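Local coordinates for sortase SrtE1 (Streptomyces coelicolor, PDB 5CUW), which is a class E sortase transpeptidase that cleaves LAXTG or LPXTG sorting signals and attaches surface proteins to the cell wall, at residues G90-R95 / T159-T164; A41-P46 / D112-E117. All blocks are in the same frame, centred on the assembly; numbering follows the deposited sequence.

In the fold
Both interactions belong to the one mixed beta sheet of the probably extracellular catalytic domain, which has the sortase beta-barrel fold. Their centres lie about 14 Å apart. Along the chain the segments alternate, 41-46, 90-95, 112-117 and 159-164, so the two pairings interlock. Interaction 1 joins strands 87-92 and 156-164 in parallel and includes His-94 and Cys-163, inferred active-site residues. Interaction 2 pairs the first strand, 39-45, with strand 113-117, which lies at the other end of the strand order, and so closes the sheet on itself. The two meet where Leu-160 CD1 packs 4.2 Å from Ile-45 CD1, linking strand 156-164, which ends at the inferred active site, to the closing pair.

Interaction 1: residues G90-R95 / T159-T164; sequences GLAGHR and TLTTCT
Parallel pairing of strands 87-92 and 156-164 in the sortase beta barrel meets first at Thr-159, whose carbonyl O accepts the N-H of Leu-91 at 2.8 Å. Thr-159 OG1 turns instead to Asn-88. Leu-160 lies beside Leu-91 on one face of the sheet, the two side chains pointing the same way with CD2 of Leu-160 4.0 Å from CD1 of Leu-91. Thr-161 then uses both backbone polar atoms: its N donates to Leu-91 O, and its O receives Gly-93 N at 3.2 Å, almost in line with the carbonyl. On the face shared with Ala-92, Thr-161 OG1 bonds to Tyr-72, the inferred substrate-recognition residue. Beyond the last backbone bond a side chain takes over: with OG1 anti to its own N (chi1 -168°), Thr-162 donates to Gly-93 O at 2.8 Å, from a position tilted off the carbonyl plane. This bond ties the strand to the residue just before His-94, an inferred active-site residue bonded through NE2 to Asp-65. Cys-163, also an inferred active-site residue, offers its carbonyl O to Arg-95, whose chain bends at chi2 (86°) to curl around that oxygen. Arg-95 NH1 meets Cys-163 O at 3.0 Å, in the carbonyl plane on a lone pair and only 5° out of the guanidinium plane. A leucine in place of Arg-95 would probably take from the carbonyls of Cys-163 and, through lost NE, Arg-103 the donors it supplies, and hold the turn after His-94 less firmly. At Thr-164, OG1 takes a weak second bond from Arg-95 NH1, also 3.0 Å long.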
ATOM      1  N   GLY A  90      -1.855  -0.275   5.607  1.00 22.21           N
ATOM      2  CA  GLY A  90      -2.607   0.521   4.643  1.00 17.40           C
ATOM      3  C   GLY A  90      -1.842   1.717   4.092  1.00 25.42           C
ATOM      4  O   GLY A  90      -1.218   2.467   4.846  1.00 23.26           O
ATOM      5  N   LEU A  91      -1.899   1.891   2.771  1.00 23.45           N
ATOM      6  CA  LEU A  91      -1.129   2.936   2.082  1.00 18.62           C
ATOM      7  C   LEU A  91      -1.955   3.669   1.029  1.00 29.84           C
ATOM      8  O   LEU A  91      -2.775   3.059   0.336  1.00 27.86           O
ATOM      9  CB  LEU A  91       0.099   2.335   1.411  1.00 24.10           C
ATOM     10  CG  LEU A  91       1.068   1.563   2.300  1.00 26.95           C
ATOM     11  CD1 LEU A  91       1.994   0.800   1.407  1.00 24.65           C
ATOM     12  CD2 LEU A  91       1.851   2.514   3.200  1.00 24.70           C
ATOM     13  N   ALA A  92      -1.716   4.969   0.901  1.00 16.86           N
ATOM     14  CA  ALA A  92      -2.389   5.792  -0.099  1.00 26.81           C
ATOM     15  C   ALA A  92      -1.354   6.478  -0.978  1.00 26.63           C
ATOM     16  O   ALA A  92      -0.315   6.931  -0.489  1.00 24.41           O
ATOM     17  CB  ALA A  92      -3.290   6.822   0.561  1.00 19.37           C
ATOM     18  N   GLY A  93      -1.642   6.543  -2.275  1.00 20.84           N
ATOM     19  CA  GLY A  93      -0.766   7.203  -3.227  1.00 18.83           C
ATOM     20  C   GLY A  93      -1.535   7.861  -4.356  1.00 32.08           C
ATOM     21  O   GLY A  93      -2.660   7.472  -4.655  1.00 25.25           O
ATOM     22  N   HIS A  94      -0.926   8.857  -4.988  1.00 29.36           N
ATOM     23  CA  HIS A  94      -1.539   9.555  -6.115  1.00 21.44           C
ATOM     24  C   HIS A  94      -1.719   8.651  -7.331  1.00 26.68           C
ATOM     25  O   HIS A  94      -0.860   7.809  -7.639  1.00 26.82           O
ATOM     26  CB  HIS A  94      -0.684  10.765  -6.532  1.00 22.50           C
ATOM     27  CG  HIS A  94      -0.996  12.026  -5.787  1.00 37.17           C
ATOM     28  ND1 HIS A  94      -2.262  12.340  -5.343  1.00 45.02           N
ATOM     29  CD2 HIS A  94      -0.203  13.057  -5.414  1.00 29.02           C
ATOM     30  CE1 HIS A  94      -2.237  13.508  -4.728  1.00 38.55           C
ATOM     31  NE2 HIS A  94      -0.998  13.966  -4.759  1.00 35.38           N
ATOM     32  N   ARG A  95      -2.805   8.884  -8.057  1.00 25.64           N
ATOM     33  CA  ARG A  95      -3.054   8.204  -9.322  1.00 29.04           C
ATOM     34  C   ARG A  95      -2.409   8.970 -10.480  1.00 30.88           C
ATOM     35  O   ARG A  95      -1.949   8.360 -11.443  1.00 33.01           O
ATOM     36  CB  ARG A  95      -4.560   8.059  -9.565  1.00 29.92           C
ATOM     37  CG  ARG A  95      -4.949   7.230 -10.801  1.00 27.15           C
ATOM     38  CD  ARG A  95      -5.013   5.739 -10.453  1.00 25.73           C
ATOM     39  NE  ARG A  95      -5.278   4.913 -11.633  1.00 33.80           N
ATOM     40  CZ  ARG A  95      -6.492   4.650 -12.102  1.00 35.93           C
ATOM     41  NH1 ARG A  95      -7.560   5.142 -11.487  1.00 28.74           N
ATOM     42  NH2 ARG A  95      -6.639   3.901 -13.191  1.00 29.17           N
ATOM     43  N   THR A 159      -2.753  -2.975   1.931  1.00 19.01           N
ATOM     44  CA  THR A 159      -3.826  -2.342   1.175  1.00 22.02           C
ATOM     45  C   THR A 159      -3.283  -1.106   0.470  1.00 25.13           C
ATOM     46  O   THR A 159      -2.693  -0.240   1.108  1.00 21.79           O
ATOM     47  CB  THR A 159      -5.006  -1.926   2.080  1.00 20.98           C
ATOM     48  OG1 THR A 159      -5.401  -3.041   2.881  1.00 20.05           O
ATOM     49  CG2 THR A 159      -6.195  -1.448   1.234  1.00 18.83           C
ATOM     50  N   LEU A 160      -3.484  -1.027  -0.836  1.00 18.91           N
ATOM     51  CA  LEU A 160      -3.102   0.166  -1.597  1.00 18.36           C
ATOM     52  C   LEU A 160      -4.362   0.901  -2.051  1.00 26.11           C
ATOM     53  O   LEU A 160      -5.247   0.290  -2.655  1.00 26.92           O
ATOM     54  CB  LEU A 160      -2.250  -0.200  -2.815  1.00 22.49           C
ATOM     55  CG  LEU A 160      -1.087  -1.182  -2.678  1.00 24.46           C
ATOM     56  CD1 LEU A 160      -0.423  -1.379  -4.059  1.00 28.30           C
ATOM     57  CD2 LEU A 160      -0.061  -0.738  -1.626  1.00 23.08           C
ATOM     58  N   THR A 161      -4.447   2.203  -1.770  1.00 21.30           N
ATOM     59  CA  THR A 161      -5.629   2.986  -2.158  1.00 21.77           C
ATOM     60  C   THR A 161      -5.243   4.166  -3.044  1.00 19.12           C
ATOM     61  O   THR A 161      -4.233   4.822  -2.799  1.00 23.08           O
ATOM     62  CB  THR A 161      -6.404   3.508  -0.912  1.00 22.96           C
ATOM     63  OG1 THR A 161      -5.707   4.622  -0.320  1.00 25.23           O
ATOM     64  CG2 THR A 161      -6.539   2.411   0.124  1.00 17.97           C
ATOM     65  N   THR A 162      -6.029   4.434  -4.085  1.00 18.78           N
ATOM     66  CA  THR A 162      -5.770   5.593  -4.932  1.00 22.29           C
ATOM     67  C   THR A 162      -7.095   6.083  -5.498  1.00 31.78           C
ATOM     68  O   THR A 162      -8.133   5.481  -5.245  1.00 29.20           O
ATOM     69  CB  THR A 162      -4.788   5.254  -6.077  1.00 22.55           C
ATOM     70  OG1 THR A 162      -4.333   6.462  -6.709  1.00 28.03           O
ATOM     71  CG2 THR A 162      -5.466   4.350  -7.106  1.00 22.13           C
ATOM     72  N   CYS A 163      -7.069   7.172  -6.257  1.00 23.69           N
ATOM     73  CA  CYS A 163      -8.297   7.712  -6.836  1.00 28.97           C
ATOM     74  C   CYS A 163      -8.638   7.087  -8.188  1.00 27.98           C
ATOM     75  O   CYS A 163      -7.764   6.612  -8.909  1.00 27.75           O
ATOM     76  CB  CYS A 163      -8.191   9.226  -6.987  1.00 36.07           C
ATOM     77  SG  CYS A 163      -8.025  10.110  -5.423  1.00 46.30           S
ATOM     78  N   THR A 164      -9.921   7.098  -8.525  1.00 27.03           N
ATOM     79  CA  THR A 164     -10.384   6.624  -9.827  1.00 29.01           C
ATOM     80  C   THR A 164     -11.725   7.284 -10.133  1.00 29.69           C
ATOM     81  O   THR A 164     -12.506   7.546  -9.210  1.00 37.55           O
ATOM     82  CB  THR A 164     -10.509   5.079  -9.853  1.00 27.07           C
ATOM     83  OG1 THR A 164     -10.480   4.605 -11.203  1.00 32.88           O
ATOM     84  CG2 THR A 164     -11.795   4.606  -9.159  1.00 23.48           C
TER

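Interaction 2: residues A41-P46 / D112-E117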
ATOM      1  N   ALA A  41      10.361   4.021   4.968  1.00 27.62           N
ATOM      2  CA  ALA A  41      10.586   2.807   4.214  1.00 25.22           C
ATOM      3  C   ALA A  41      10.514   3.097   2.728  1.00 25.57           C
ATOM      4  O   ALA A  41      10.221   4.224   2.334  1.00 24.57           O
ATOM      5  CB  ALA A  41       9.566   1.742   4.603  1.00 29.45           C
ATOM      6  N   LEU A  42      10.798   2.081   1.917  1.00 24.93           N
ATOM      7  CA  LEU A  42      10.669   2.177   0.458  1.00 25.24           C
ATOM      8  C   LEU A  42       9.687   1.116  -0.044  1.00 28.01           C
ATOM      9  O   LEU A  42       9.768  -0.045   0.357  1.00 31.98           O
ATOM     10  CB  LEU A  42      12.022   1.997  -0.232  1.00 25.27           C
ATOM     11  CG  LEU A  42      12.897   3.224  -0.509  1.00 35.97           C
ATOM     12  CD1 LEU A  42      14.214   2.781  -1.124  1.00 35.68           C
ATOM     13  CD2 LEU A  42      12.188   4.207  -1.436  1.00 30.09           C
ATOM     14  N   LEU A  43       8.763   1.516  -0.913  1.00 26.13           N
ATOM     15  CA  LEU A  43       7.847   0.567  -1.544  1.00 22.71           C
ATOM     16  C   LEU A  43       8.312   0.249  -2.971  1.00 24.40           C
ATOM     17  O   LEU A  43       8.558   1.165  -3.755  1.00 29.73           O
ATOM     18  CB  LEU A  43       6.435   1.123  -1.578  1.00 24.85           C
ATOM     19  CG  LEU A  43       5.356   0.179  -2.122  1.00 28.70           C
ATOM     20  CD1 LEU A  43       5.055  -0.910  -1.097  1.00 27.25           C
ATOM     21  CD2 LEU A  43       4.088   0.953  -2.474  1.00 26.15           C
ATOM     22  N   HIS A  44       8.434  -1.039  -3.294  1.00 20.51           N
ATOM     23  CA  HIS A  44       8.841  -1.470  -4.630  1.00 22.75           C
ATOM     24  C   HIS A  44       7.706  -2.246  -5.281  1.00 25.72           C
ATOM     25  O   HIS A  44       7.168  -3.166  -4.682  1.00 28.80           O
ATOM     26  CB  HIS A  44      10.085  -2.368  -4.598  1.00 28.15           C
ATOM     27  CG  HIS A  44      11.274  -1.765  -3.915  1.00 32.34           C
ATOM     28  ND1 HIS A  44      12.367  -1.287  -4.606  1.00 28.55           N
ATOM     29  CD2 HIS A  44      11.559  -1.597  -2.600  1.00 33.46           C
ATOM     30  CE1 HIS A  44      13.266  -0.837  -3.748  1.00 41.87           C
ATOM     31  NE2 HIS A  44      12.800  -1.011  -2.526  1.00 37.71           N
ATOM     32  N   ILE A  45       7.354  -1.887  -6.508  1.00 23.39           N
ATOM     33  CA  ILE A  45       6.424  -2.704  -7.290  1.00 22.44           C
ATOM     34  C   ILE A  45       7.071  -2.905  -8.652  1.00 23.83           C
ATOM     35  O   ILE A  45       6.866  -2.106  -9.569  1.00 29.75           O
ATOM     36  CB  ILE A  45       5.028  -2.056  -7.428  1.00 24.26           C
ATOM     37  CG1 ILE A  45       4.572  -1.470  -6.089  1.00 27.01           C
ATOM     38  CG2 ILE A  45       3.988  -3.075  -7.912  1.00 21.70           C
ATOM     39  CD1 ILE A  45       3.226  -0.801  -6.154  1.00 27.47           C
ATOM     40  N   PRO A  46       7.875  -3.975  -8.777  1.00 25.24           N
ATOM     41  CA  PRO A  46       8.698  -4.269  -9.957  1.00 35.25           C
ATOM     42  C   PRO A  46       7.915  -4.302 -11.265  1.00 30.31           C
ATOM     43  O   PRO A  46       8.445  -3.865 -12.278  1.00 28.40           O
ATOM     44  CB  PRO A  46       9.277  -5.651  -9.636  1.00 36.12           C
ATOM     45  CG  PRO A  46       9.364  -5.665  -8.154  1.00 37.01           C
ATOM     46  CD  PRO A  46       8.140  -4.922  -7.678  1.00 32.30           C
ATOM     47  N   ASP A 112       1.615 -11.042  -8.312  1.00 27.00           N
ATOM     48  CA  ASP A 112       2.600  -9.980  -8.562  1.00 31.79           C
ATOM     49  C   ASP A 112       3.128  -9.411  -7.249  1.00 30.02           C
ATOM     50  O   ASP A 112       2.361  -8.993  -6.382  1.00 29.35           O
ATOM     51  CB  ASP A 112       2.012  -8.853  -9.413  1.00 31.39           C
ATOM     52  CG  ASP A 112       1.751  -9.276 -10.850  1.00 33.53           C
ATOM     53  OD1 ASP A 112       2.329 -10.288 -11.298  1.00 33.17           O
ATOM     54  OD2 ASP A 112       0.969  -8.590 -11.537  1.00 35.52           O
ATOM     55  N   PRO A 113       4.451  -9.397  -7.095  1.00 33.59           N
ATOM     56  CA  PRO A 113       5.056  -8.953  -5.829  1.00 25.53           C
ATOM     57  C   PRO A 113       4.992  -7.452  -5.566  1.00 27.95           C
ATOM     58  O   PRO A 113       5.105  -6.623  -6.477  1.00 28.10           O
ATOM     59  CB  PRO A 113       6.510  -9.398  -5.967  1.00 27.51           C
ATOM     60  CG  PRO A 113       6.743  -9.470  -7.447  1.00 32.20           C
ATOM     61  CD  PRO A 113       5.444  -9.942  -8.033  1.00 33.86           C
ATOM     62  N   ILE A 114       4.817  -7.128  -4.288  1.00 23.78           N
ATOM     63  CA  ILE A 114       4.840  -5.771  -3.768  1.00 25.40           C
ATOM     64  C   ILE A 114       5.765  -5.807  -2.570  1.00 30.52           C
ATOM     65  O   ILE A 114       5.505  -6.535  -1.614  1.00 26.99           O
ATOM     66  CB  ILE A 114       3.433  -5.293  -3.348  1.00 22.92           C
ATOM     67  CG1 ILE A 114       2.496  -5.267  -4.556  1.00 26.63           C
ATOM     68  CG2 ILE A 114       3.494  -3.938  -2.671  1.00 28.82           C
ATOM     69  CD1 ILE A 114       1.070  -5.695  -4.222  1.00 26.57           C
ATOM     70  N   VAL A 115       6.859  -5.054  -2.614  1.00 25.64           N
ATOM     71  CA  VAL A 115       7.868  -5.193  -1.574  1.00 19.85           C
ATOM     72  C   VAL A 115       8.032  -3.934  -0.724  1.00 26.05           C
ATOM     73  O   VAL A 115       8.279  -2.838  -1.240  1.00 26.37           O
ATOM     74  CB  VAL A 115       9.238  -5.563  -2.184  1.00 28.68           C
ATOM     75  CG1 VAL A 115      10.297  -5.701  -1.086  1.00 29.78           C
ATOM     76  CG2 VAL A 115       9.127  -6.853  -3.013  1.00 26.05           C
ATOM     77  N   VAL A 116       7.939  -4.108   0.590  1.00 24.02           N
ATOM     78  CA  VAL A 116       8.230  -3.025   1.522  1.00 25.76           C
ATOM     79  C   VAL A 116       9.612  -3.223   2.117  1.00 23.97           C
ATOM     80  O   VAL A 116       9.852  -4.206   2.817  1.00 27.56           O
ATOM     81  CB  VAL A 116       7.205  -2.948   2.674  1.00 21.05           C
ATOM     82  CG1 VAL A 116       7.608  -1.856   3.646  1.00 22.17           C
ATOM     83  CG2 VAL A 116       5.788  -2.697   2.136  1.00 25.52           C
ATOM     84  N   GLU A 117      10.514  -2.286   1.840  1.00 23.89           N
ATOM     85  CA  GLU A 117      11.870  -2.330   2.373  1.00 25.69           C
ATOM     86  C   GLU A 117      12.038  -1.380   3.556  1.00 27.89           C
ATOM     87  O   GLU A 117      11.841  -0.168   3.428  1.00 31.10           O
ATOM     88  CB  GLU A 117      12.881  -1.972   1.282  1.00 24.22           C
ATOM     89  CG  GLU A 117      14.298  -1.766   1.801  1.00 24.36           C
ATOM     90  CD  GLU A 117      15.291  -1.387   0.710  1.00 38.01           C
ATOM     91  OE1 GLU A 117      14.863  -1.004  -0.403  1.00 37.89           O
ATOM     92  OE2 GLU A 117      16.509  -1.478   0.969  1.00 40.87           O
TER
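The seam that closes the sortase sheet is an antiparallel ladder between strands 39-45 and 113-117. Leu-42 with Glu-117 and His-44 with Val-115 form hydrogen-bonded pairs, each joined by two backbone N-H to O bonds; the shortest is His-44 N to Val-115 O at 2.7 Å. Between them Leu-43 and Val-116 make a non-hydrogen-bonded pair.

On the face of Leu-42, His-44, Val-115 and Glu-117, a side-chain bond runs diagonally across the ladder. Glu-117 extends from a CG anti to its N (chi1 170°) and brings OE1 to His-44 NE2 at 3.0 Å, where the ring nitrogen meets the oxygen nearly along its C-O axis. Glu-117 OE1 lies 18° out of the imidazole plane, and the planes of the two groups are 32° apart. OE2 forms a salt bridge with Arg-185, so Glu-117 is gripped at both oxygens. The Leu-42 side chain lies beside that of Glu-117, with CD1 3.9 Å from OE1. Val-115 CB packs 4.1 Å from His-44 CB, while Val-115 O lies at the edge of the ring, in its plane.

Leu-43 and Val-116 occupy the other face, where both are buried. Leu-43 CD1 touches Ile-114 CG2 and Val-116 CG2, each at 3.8 Å, while Phe-102 and strand 50-56 also pack against the leucine. Farther along, Ile-45 CG2 approaches Ile-114 CG1 at 4.3 Å. Buried apolar side chains on one face, a mixed face with the His-Glu bond on the other, and a first strand paired to the last in sheet order fit the closed beta barrel of the sortase family.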